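Embryonic developmental protein tofu-6 (Caenorhabditis elegans, PDB 7OCX) probably serves, through its RNA recognition motif domain, in assembly of the PETISCO complex with PID-3 during piRNA biogenesis. Local coordinates at residues C[17-22]-C[71-76]. Residues are numbered along the deposited sequence; the frame is centred on the assembly and turned at random.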
# COMPACT_ATOMS: atom_id res chain seq x y z
N ALA C 17 5.32 -17.30 7.38
CA ALA C 17 6.01 -16.09 7.79
C ALA C 17 6.38 -16.10 9.26
O ALA C 17 7.05 -15.17 9.72
CB ALA C 17 5.15 -14.85 7.50
N GLY C 18 5.99 -17.14 9.99
CA GLY C 18 6.16 -17.15 11.43
C GLY C 18 7.05 -18.23 11.99
O GLY C 18 7.25 -19.29 11.38
N PHE C 19 7.57 -17.97 13.19
CA PHE C 19 8.52 -18.85 13.84
C PHE C 19 8.17 -19.03 15.31
O PHE C 19 7.70 -18.11 15.98
CB PHE C 19 9.93 -18.29 13.77
CG PHE C 19 10.42 -18.07 12.40
CD1 PHE C 19 10.81 -19.14 11.61
CD2 PHE C 19 10.48 -16.79 11.87
CE1 PHE C 19 11.26 -18.93 10.34
CE2 PHE C 19 10.94 -16.58 10.60
CZ PHE C 19 11.32 -17.66 9.83
N HIS C 20 8.44 -20.24 15.81
CA HIS C 20 8.52 -20.50 17.24
C HIS C 20 9.98 -20.35 17.64
O HIS C 20 10.88 -20.79 16.92
CB HIS C 20 8.02 -21.91 17.58
CG HIS C 20 6.54 -22.08 17.39
ND1 HIS C 20 5.60 -21.43 18.16
CD2 HIS C 20 5.85 -22.85 16.52
CE1 HIS C 20 4.39 -21.78 17.76
NE2 HIS C 20 4.51 -22.65 16.77
N ILE C 21 10.21 -19.70 18.79
CA ILE C 21 11.54 -19.35 19.27
C ILE C 21 11.75 -19.99 20.63
O ILE C 21 10.95 -19.75 21.55
CB ILE C 21 11.73 -17.83 19.42
CG1 ILE C 21 11.21 -17.08 18.21
CG2 ILE C 21 13.20 -17.55 19.70
CD1 ILE C 21 11.91 -17.40 16.97
N ARG C 22 12.84 -20.73 20.79
CA ARG C 22 13.21 -21.29 22.08
C ARG C 22 14.61 -20.82 22.46
O ARG C 22 15.37 -20.32 21.63
CB ARG C 22 13.14 -22.82 22.04
CG ARG C 22 11.72 -23.35 21.91
CD ARG C 22 11.24 -24.05 23.17
NE ARG C 22 11.76 -25.41 23.26
CZ ARG C 22 12.67 -25.82 24.15
NH1 ARG C 22 13.19 -24.99 25.04
NH2 ARG C 22 13.05 -27.09 24.14
N ASP C 71 12.10 -15.75 4.93
CA ASP C 71 13.13 -16.49 4.21
C ASP C 71 14.52 -15.93 4.51
O ASP C 71 15.48 -16.70 4.66
CB ASP C 71 12.87 -16.49 2.70
CG ASP C 71 11.72 -17.42 2.30
OD1 ASP C 71 11.34 -18.29 3.11
OD2 ASP C 71 11.27 -17.35 1.14
N GLU C 72 14.66 -14.60 4.61
CA GLU C 72 15.95 -14.02 4.99
C GLU C 72 16.37 -14.44 6.39
O GLU C 72 17.57 -14.52 6.68
CB GLU C 72 15.94 -12.49 4.89
CG GLU C 72 15.61 -11.91 3.51
CD GLU C 72 16.85 -11.43 2.75
OE1 GLU C 72 16.83 -11.45 1.50
OE2 GLU C 72 17.84 -11.01 3.39
N VAL C 73 15.41 -14.70 7.28
CA VAL C 73 15.74 -15.33 8.56
C VAL C 73 16.24 -16.75 8.33
O VAL C 73 17.34 -17.12 8.76
CB VAL C 73 14.53 -15.32 9.50
CG1 VAL C 73 14.79 -16.21 10.71
CG2 VAL C 73 14.24 -13.91 9.95
N ARG C 74 15.45 -17.57 7.63
CA ARG C 74 15.86 -18.94 7.35
C ARG C 74 17.25 -19.01 6.74
O ARG C 74 17.96 -20.01 6.93
CB ARG C 74 14.81 -19.62 6.45
CG ARG C 74 13.43 -19.79 7.12
CD ARG C 74 12.42 -20.64 6.32
NE ARG C 74 11.17 -20.77 7.05
CZ ARG C 74 10.12 -19.97 6.92
NH1 ARG C 74 10.04 -19.07 5.95
NH2 ARG C 74 9.12 -20.07 7.79
N LYS C 75 17.68 -17.96 6.02
CA LYS C 75 19.01 -17.97 5.41
C LYS C 75 20.12 -17.91 6.45
O LYS C 75 21.14 -18.60 6.31
CB LYS C 75 19.21 -16.81 4.43
CG LYS C 75 18.48 -16.91 3.10
CD LYS C 75 18.65 -15.64 2.27
CE LYS C 75 17.30 -15.04 1.88
NZ LYS C 75 16.85 -15.43 0.50
N ASN C 76 19.97 -17.07 7.48
CA ASN C 76 21.03 -16.86 8.46
C ASN C 76 21.03 -17.91 9.56
O ASN C 76 21.77 -17.77 10.54
CB ASN C 76 20.93 -15.48 9.10
CG ASN C 76 21.06 -14.36 8.10
OD1 ASN C 76 20.36 -14.34 7.08
ND2 ASN C 76 22.01 -13.46 8.33
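Phe19 rises from strand 18-25 to meet Val73 and Arg74 of helix 67-75, a compact example of how one aromatic residue can join a sheet to the helix packed on it. At the start of the helical segment, Asp71 does not touch the strand but bonds Arg74, three residues on: its OD1 receives Arg74 NH1 at 3.2 Å, on the anti side and 25° out of the carboxylate plane, at the edge of the guanidinium, in a hydrogen bond of 144° at the hydrogen that is part of a salt bridge. Asp71 also pairs with Arg73 of the neighbouring PID-3 chain. Val73 follows, coming from the opposite direction to Phe19. Its CG1, anti to the backbone N, lies obliquely to the ring, 3.9 Å from Phe19 CZ, while Phe37 and Phe40 also touch this valine. Arg74 then sends its extended chain past the ring. Arg74 CG lies 4.0 Å from Phe19 CE1, and Phe19 CZ sits over the centre of one guanidinium face, although the two planes are 47° apart and thus far from a parallel stack. Arg74 NH2 comes to 3.5 Å from Phe19 CE1; it also forms a salt bridge with Asp93, and NH1 bonds to Asp16 O; these bonds, with Asp71 at the guanidinium edge, probably hold the group's rotation. A leucine in place of Arg74 would probably leave Asp71 and Asp93 without this shared cation and strip the guanidinium cover from the end of the Phe19 ring. With the strand and helix axes 10.3 Å apart, the arrangement is the packing of the second helix against the central first strand in the βαββαβ fold of RNA recognition motifs.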